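Local structure of PnpC (3N9T) at residues Lys70-Glu74 with Phe75-Ser79; Gly200-Gly203 with Glu204-Ala208. The protein probably opens the aromatic ring of hydroxyquinol between its two adjacent hydroxyl groups, as an iron(III)-dependent intradiol dioxygenase that also carries phospholipid at its helical dimer interface. All blocks are in the same frame, centred on the assembly; numbering follows the deposited sequence.

Contact 1 (Lys70-Glu74 with Phe75-Ser79). With HGX (1-heptadecanoyl-2-tridecanoyl-3-glycerol-phosphonyl choline), chain B.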
loop_
_atom_site.group_PDB
_atom_site.type_symbol
_atom_site.label_atom_id
_atom_site.label_comp_id
_atom_site.label_asym_id
_atom_site.label_seq_id
_atom_site.Cartn_x
_atom_site.Cartn_y
_atom_site.Cartn_z
ATOM N N LYS A 70 4.399 17.353 8.716
ATOM C CA LYS A 70 3.986 18.749 8.604
ATOM C C LYS A 70 3.178 19.195 7.385
ATOM O O LYS A 70 1.991 19.503 7.494
ATOM C CB LYS A 70 5.233 19.639 8.821
ATOM C CG LYS A 70 5.999 19.296 10.137
ATOM C CD LYS A 70 5.042 19.327 11.355
ATOM C CE LYS A 70 5.757 19.123 12.707
ATOM N NZ LYS A 70 4.796 19.395 13.840
ATOM N N VAL A 71 3.830 19.240 6.235
ATOM C CA VAL A 71 3.304 19.917 5.062
ATOM C C VAL A 71 3.170 18.955 3.874
ATOM O O VAL A 71 2.684 19.344 2.820
ATOM C CB VAL A 71 4.275 21.063 4.649
ATOM C CG1 VAL A 71 4.237 22.227 5.684
ATOM C CG2 VAL A 71 5.745 20.518 4.443
ATOM N N ARG A 72 3.617 17.711 4.050
ATOM C CA ARG A 72 3.693 16.778 2.926
ATOM C C ARG A 72 3.141 15.399 3.315
ATOM O O ARG A 72 3.675 14.712 4.215
ATOM C CB ARG A 72 5.149 16.675 2.407
ATOM C CG ARG A 72 5.308 15.801 1.152
ATOM C CD ARG A 72 4.635 16.424 -0.047
ATOM N NE ARG A 72 5.038 15.644 -1.211
ATOM C CZ ARG A 72 6.089 15.927 -1.969
ATOM N NH1 ARG A 72 6.819 17.031 -1.707
ATOM N NH2 ARG A 72 6.390 15.145 -2.997
ATOM N N GLN A 73 2.097 14.987 2.607
ATOM C CA GLN A 73 1.564 13.668 2.855
ATOM C C GLN A 73 1.622 12.929 1.513
ATOM O O GLN A 73 0.716 13.053 0.687
ATOM C CB GLN A 73 0.134 13.802 3.391
ATOM C CG GLN A 73 -0.156 13.008 4.665
ATOM C CD GLN A 73 0.200 11.544 4.521
ATOM O OE1 GLN A 73 0.474 10.847 5.530
ATOM N NE2 GLN A 73 0.227 11.059 3.269
ATOM N N GLU A 74 2.683 12.157 1.306
ATOM C CA GLU A 74 2.908 11.517 0.006
ATOM C C GLU A 74 1.905 10.366 -0.176
ATOM O O GLU A 74 1.549 10.022 -1.311
ATOM C CB GLU A 74 4.349 10.983 -0.124
ATOM C CG GLU A 74 4.742 10.583 -1.609
ATOM C CD GLU A 74 5.011 11.771 -2.550
ATOM O OE1 GLU A 74 4.700 12.903 -2.147
ATOM O OE2 GLU A 74 5.525 11.591 -3.684
ATOM N N PHE A 75 1.504 9.717 0.925
ATOM C CA PHE A 75 0.473 8.644 0.772
ATOM C C PHE A 75 -0.863 9.202 0.261
ATOM O O PHE A 75 -1.540 8.549 -0.540
ATOM C CB PHE A 75 0.258 7.722 2.007
ATOM C CG PHE A 75 1.083 6.448 1.911
ATOM C CD1 PHE A 75 2.184 6.269 2.732
ATOM C CD2 PHE A 75 0.810 5.466 0.899
ATOM C CE1 PHE A 75 3.048 5.161 2.574
ATOM C CE2 PHE A 75 1.631 4.336 0.767
ATOM C CZ PHE A 75 2.760 4.169 1.590
ATOM N N ILE A 76 -1.271 10.374 0.774
ATOM C CA ILE A 76 -2.486 11.025 0.285
ATOM C C ILE A 76 -2.292 11.386 -1.187
ATOM O O ILE A 76 -3.159 11.136 -2.023
ATOM C CB ILE A 76 -2.830 12.255 1.117
ATOM C CG1 ILE A 76 -3.185 11.810 2.550
ATOM C CG2 ILE A 76 -3.989 13.083 0.446
ATOM C CD1 ILE A 76 -3.763 12.940 3.467
ATOM N N LEU A 77 -1.139 11.956 -1.513
ATOM C CA LEU A 77 -0.865 12.271 -2.910
ATOM C C LEU A 77 -0.912 11.034 -3.784
ATOM O O LEU A 77 -1.384 11.108 -4.909
ATOM C CB LEU A 77 0.513 12.976 -3.024
ATOM C CG LEU A 77 0.770 13.629 -4.359
ATOM C CD1 LEU A 77 -0.321 14.675 -4.666
ATOM C CD2 LEU A 77 2.103 14.403 -4.129
ATOM N N LEU A 78 -0.412 9.891 -3.290
ATOM C CA LEU A 78 -0.521 8.618 -4.054
ATOM C C LEU A 78 -1.964 8.184 -4.216
ATOM O O LEU A 78 -2.385 7.815 -5.346
ATOM C CB LEU A 78 0.297 7.500 -3.337
ATOM C CG LEU A 78 0.403 6.125 -3.993
ATOM C CD1 LEU A 78 1.036 6.229 -5.428
ATOM C CD2 LEU A 78 1.207 5.171 -3.076
ATOM N N SER A 79 -2.722 8.238 -3.105
ATOM C CA SER A 79 -4.208 7.991 -3.144
ATOM C C SER A 79 -4.877 8.896 -4.172
ATOM O O SER A 79 -5.694 8.426 -5.001
ATOM C CB SER A 79 -4.867 8.275 -1.754
ATOM O OG SER A 79 -6.284 8.078 -1.837
HETATM O O11 HGX B . 8.411 -1.844 -13.752
HETATM C C11 HGX B . 8.741 -1.615 -12.630
HETATM C C12 HGX B . 8.202 -2.487 -11.543
HETATM C C13 HGX B . 6.923 -1.902 -10.997
HETATM C C14 HGX B . 6.627 -2.739 -9.783
HETATM C C15 HGX B . 5.357 -2.326 -9.150
HETATM C C16 HGX B . 4.989 -3.354 -8.127
HETATM C C17 HGX B . 3.935 -2.768 -7.223
HETATM C C18 HGX B . 3.265 -3.925 -6.509
HETATM C C19 HGX B . 2.915 -3.552 -5.085
HETATM C C20 HGX B . 3.065 -4.829 -4.253
HETATM C C21 HGX B . 4.485 -5.020 -3.710
HETATM C C22 HGX B . 4.586 -5.420 -2.235
HETATM C C23 HGX B . 3.260 -5.441 -1.469
HETATM O O3 HGX B . 9.643 -0.522 -12.381
HETATM C C3 HGX B . 9.996 0.400 -13.409
HETATM C C2 HGX B . 9.412 1.789 -13.189
HETATM C C1 HGX B . 10.097 2.707 -14.162
HETATM O O3P HGX B . 9.575 2.385 -15.441
HETATM O O2 HGX B . 9.683 2.323 -11.896
HETATM C C31 HGX B . 8.498 2.735 -11.133
HETATM O O31 HGX B . 8.331 3.893 -10.839
HETATM C C32 HGX B . 7.457 1.843 -10.582
HETATM C C33 HGX B . 6.597 2.787 -9.733
HETATM C C34 HGX B . 5.953 1.973 -8.643
HETATM C C35 HGX B . 4.478 2.235 -8.478
HETATM C C36 HGX B . 4.026 1.444 -7.303
HETATM C C37 HGX B . 2.773 2.115 -6.775
HETATM C C38 HGX B . 2.215 1.158 -5.762
HETATM C C39 HGX B . 1.346 1.889 -4.759
HETATM C C40 HGX B . -0.003 1.217 -4.561
HETATM C C42 HGX B . -0.009 0.168 -3.446
HETATM C C43 HGX B . -0.926 0.521 -2.259
HETATM C C44 HGX B . -2.108 1.429 -2.609
HETATM C C45 HGX B . -2.083 2.668 -1.719
HETATM C C46 HGX B . -2.724 3.918 -2.354
HETATM C C47 HGX B . -3.798 4.482 -1.432
HETATM C C48 HGX B . -3.045 5.273 -0.383
HETATM O O1 HGX B . 11.713 3.297 -16.374
HETATM P P1 HGX B . 10.613 2.269 -16.656
HETATM O O4 HGX B . 10.954 0.793 -16.764
HETATM O O5 HGX B . 9.736 2.759 -17.945
HETATM C C4 HGX B . 10.350 2.876 -19.247
HETATM C C5 HGX B . 10.387 4.326 -19.756
HETATM N N1 HGX B . 11.627 5.120 -19.506
HETATM C C6 HGX B . 11.794 6.072 -20.624
HETATM C C7 HGX B . 12.867 4.309 -19.400
HETATM C C8 HGX B . 11.445 5.912 -18.274
#
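The first turn of helix 74-81, with Q73 at its N-cap position, brings Q73 and the first helical residue, E74, against I76, L77 and L78. Q73 O accepts from L77 N at 3.1 Å, a nearly straight bond of 166°, and E74 O takes L78 N at 2.8 Å, so the opening carbonyls start the i to i+4 ladder. The side chain of Q73, bent at chi2, crosses that of I76 at about a right angle, its CG 3.8 Å from I76 CD1; aliphatic carbon suits this place because I57 of the second subunit packs on both residues. E74 faces another way. With CG anti to its own backbone N (chi1 -167°) and a bend at chi2, its carboxylate turns back to R72, which grips it side-on: R72 NE and R72 NH2 both give to E74 OE1, each at 2.9 Å and both close to the guanidinium plane. R72 NH2 also reaches D199 in a second salt bridge, and E74 OE2 probably accepts from V202 N, so the buried acid probably stays ionised. A glutamine in its place would probably lose the charge pairing with R72, leaving the guanidinium less firmly held on that side. L77 CD2 lies 3.6 Å from E74 OE1, an apolar methyl beside the bridge. The helix belongs to the N-terminal helical part of this intradiol dioxygenase, whose dimer interface forms a lipid tunnel, and its residues L78 and S79 touch an acyl chain. L78 CD2 comes within 3.7 Å of HGX C39, and S79 CB sits 3.8 Å from the chain end, HGX C48, while S79 OG is hydrogen-bonded to S85 and to W53 of the second subunit.

Contact 2 (Gly200-Gly203 with Glu204-Ala208). With HGX (1-heptadecanoyl-2-tridecanoyl-3-glycerol-phosphonyl choline), chain B.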
loop_
_atom_site.group_PDB
_atom_site.type_symbol
_atom_site.label_atom_id
_atom_site.label_comp_id
_atom_site.label_asym_id
_atom_site.label_seq_id
_atom_site.Cartn_x
_atom_site.Cartn_y
_atom_site.Cartn_z
ATOM N N GLY A 200 8.867 13.531 -5.185
ATOM C CA GLY A 200 8.855 12.336 -4.363
ATOM C C GLY A 200 8.565 11.116 -5.216
ATOM O O GLY A 200 8.560 11.190 -6.453
ATOM N N PRO A 201 8.272 9.985 -4.558
ATOM C CA PRO A 201 7.867 8.766 -5.304
ATOM C C PRO A 201 6.675 8.948 -6.227
ATOM O O PRO A 201 6.656 8.351 -7.315
ATOM C CB PRO A 201 7.571 7.735 -4.205
ATOM C CG PRO A 201 8.256 8.306 -2.939
ATOM C CD PRO A 201 8.432 9.768 -3.092
ATOM N N VAL A 202 5.674 9.735 -5.855
ATOM C CA VAL A 202 4.520 9.923 -6.799
ATOM C C VAL A 202 5.057 10.510 -8.133
ATOM O O VAL A 202 4.708 10.057 -9.201
ATOM C CB VAL A 202 3.460 10.830 -6.168
ATOM C CG1 VAL A 202 2.443 11.353 -7.190
ATOM C CG2 VAL A 202 2.765 10.043 -4.982
ATOM N N GLY A 203 5.985 11.464 -8.041
ATOM C CA GLY A 203 6.590 12.031 -9.281
ATOM C C GLY A 203 7.245 10.971 -10.133
ATOM O O GLY A 203 7.163 11.012 -11.363
ATOM N N GLU A 204 7.856 9.968 -9.484
ATOM C CA GLU A 204 8.486 8.860 -10.216
ATOM C C GLU A 204 7.501 7.997 -10.915
ATOM O O GLU A 204 7.715 7.606 -12.075
ATOM C CB GLU A 204 9.264 7.938 -9.293
ATOM C CG GLU A 204 10.586 8.480 -8.841
ATOM C CD GLU A 204 11.195 7.567 -7.753
ATOM O OE1 GLU A 204 10.869 6.328 -7.712
ATOM O OE2 GLU A 204 11.952 8.105 -6.926
ATOM N N MET A 205 6.425 7.641 -10.204
ATOM C CA MET A 205 5.358 6.890 -10.810
ATOM C C MET A 205 4.732 7.646 -12.019
ATOM O O MET A 205 4.516 7.054 -13.082
ATOM C CB MET A 205 4.273 6.601 -9.739
ATOM C CG MET A 205 3.001 5.849 -10.322
ATOM S SD MET A 205 1.706 5.882 -9.051
ATOM C CE MET A 205 1.047 7.562 -9.440
ATOM N N LEU A 206 4.403 8.935 -11.849
ATOM C CA LEU A 206 3.880 9.746 -12.957
ATOM C C LEU A 206 4.886 9.805 -14.130
ATOM O O LEU A 206 4.496 9.707 -15.263
ATOM C CB LEU A 206 3.516 11.186 -12.502
ATOM C CG LEU A 206 2.418 11.249 -11.391
ATOM C CD1 LEU A 206 2.227 12.632 -11.010
ATOM C CD2 LEU A 206 1.133 10.713 -11.879
ATOM N N ASP A 207 6.167 9.952 -13.843
ATOM C CA ASP A 207 7.149 9.892 -14.920
ATOM C C ASP A 207 7.187 8.573 -15.716
ATOM O O ASP A 207 7.096 8.554 -16.956
ATOM C CB ASP A 207 8.532 10.275 -14.403
ATOM C CG ASP A 207 9.510 10.477 -15.571
ATOM O OD1 ASP A 207 9.309 11.402 -16.384
ATOM O OD2 ASP A 207 10.406 9.663 -15.711
ATOM N N ALA A 208 7.215 7.457 -14.999
ATOM C CA ALA A 208 7.125 6.147 -15.604
ATOM C C ALA A 208 5.838 5.965 -16.386
ATOM O O ALA A 208 5.824 5.290 -17.427
ATOM C CB ALA A 208 7.249 5.069 -14.540
HETATM O O11 HGX B . 8.411 -1.844 -13.752
HETATM C C11 HGX B . 8.741 -1.615 -12.630
HETATM C C12 HGX B . 8.202 -2.487 -11.543
HETATM C C13 HGX B . 6.923 -1.902 -10.997
HETATM C C14 HGX B . 6.627 -2.739 -9.783
HETATM C C15 HGX B . 5.357 -2.326 -9.150
HETATM C C16 HGX B . 4.989 -3.354 -8.127
HETATM C C17 HGX B . 3.935 -2.768 -7.223
HETATM C C18 HGX B . 3.265 -3.925 -6.509
HETATM C C19 HGX B . 2.915 -3.552 -5.085
HETATM C C20 HGX B . 3.065 -4.829 -4.253
HETATM C C21 HGX B . 4.485 -5.020 -3.710
HETATM C C22 HGX B . 4.586 -5.420 -2.235
HETATM C C23 HGX B . 3.260 -5.441 -1.469
HETATM O O3 HGX B . 9.643 -0.522 -12.381
HETATM C C3 HGX B . 9.996 0.400 -13.409
HETATM C C2 HGX B . 9.412 1.789 -13.189
HETATM C C1 HGX B . 10.097 2.707 -14.162
HETATM O O3P HGX B . 9.575 2.385 -15.441
HETATM O O2 HGX B . 9.683 2.323 -11.896
HETATM C C31 HGX B . 8.498 2.735 -11.133
HETATM O O31 HGX B . 8.331 3.893 -10.839
HETATM C C32 HGX B . 7.457 1.843 -10.582
HETATM C C33 HGX B . 6.597 2.787 -9.733
HETATM C C34 HGX B . 5.953 1.973 -8.643
HETATM C C35 HGX B . 4.478 2.235 -8.478
HETATM C C36 HGX B . 4.026 1.444 -7.303
HETATM C C37 HGX B . 2.773 2.115 -6.775
HETATM C C38 HGX B . 2.215 1.158 -5.762
HETATM C C39 HGX B . 1.346 1.889 -4.759
HETATM C C40 HGX B . -0.003 1.217 -4.561
HETATM C C42 HGX B . -0.009 0.168 -3.446
HETATM C C43 HGX B . -0.926 0.521 -2.259
HETATM C C44 HGX B . -2.108 1.429 -2.609
HETATM C C45 HGX B . -2.083 2.668 -1.719
HETATM C C46 HGX B . -2.724 3.918 -2.354
HETATM C C47 HGX B . -3.798 4.482 -1.432
HETATM C C48 HGX B . -3.045 5.273 -0.383
HETATM O O1 HGX B . 11.713 3.297 -16.374
HETATM P P1 HGX B . 10.613 2.269 -16.656
HETATM O O4 HGX B . 10.954 0.793 -16.764
HETATM O O5 HGX B . 9.736 2.759 -17.945
HETATM C C4 HGX B . 10.350 2.876 -19.247
HETATM C C5 HGX B . 10.387 4.326 -19.756
HETATM N N1 HGX B . 11.627 5.120 -19.506
HETATM C C6 HGX B . 11.794 6.072 -20.624
HETATM C C7 HGX B . 12.867 4.309 -19.400
HETATM C C8 HGX B . 11.445 5.912 -18.274
#
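Residues 200-203 run straight into 204-208 as the opening turns of helix 201-209, with G200 at the N-cap position. The first rung is weak, E204 N to G200 O at 3.3 Å, but the ladder soon tightens: M205 N meets P201 O at 3.0 Å and L206 N meets V202 O at 2.9 Å, almost perfectly straight at 177°, followed by D207 N to G203 O. Proline suits the first helical position, where its missing N-H costs no helical bond. V202 and L206, one turn apart, lie side by side and point the same way, V202 CG1 4.0 Å from L206 CD1. L206 CG, set beside its own backbone N (chi1 -60°), rests 3.4 Å from V202 O, which probably helps to cover that carbonyl. E204 CB sits against P201 O at 3.3 Å, its chain then extended beyond CG; an acid near the start of a helix would probably be favoured by the helix dipole. A208, short enough for a close approach, brings CB within 3.7 Å of HGX O3P, near the lipid's glycerol and phosphate. P201 packs on F59, A62 and T63 of helix 50-65, M205 touches F59 of that helix, L78 and T81 of helix 74-81 and M32 of the second subunit, and L206 turns to I196, in the loop between strand 194-195 and this helix.

Contact 1 closes well before contact 2 opens, yet their centres are only 13 Å apart, on the same side of the chain's centre. Helix 74-81 comes from the N-terminal region of the sequence and helix 201-209 from the dioxygenase region, so their meeting joins the two in one helical cluster, with helix 50-65 touching both. The join is polar and apolar at once: a carboxylate at the start of the first helix probably meets a backbone N at the start of the second, while L78 packs on V202. Both contacts line the lipid site and touch the second subunit, contact 1 along the acyl chain and contact 2 near the head group. Neither holds an iron ligand, though the L77 side chain is about 9 Å from that of Y194.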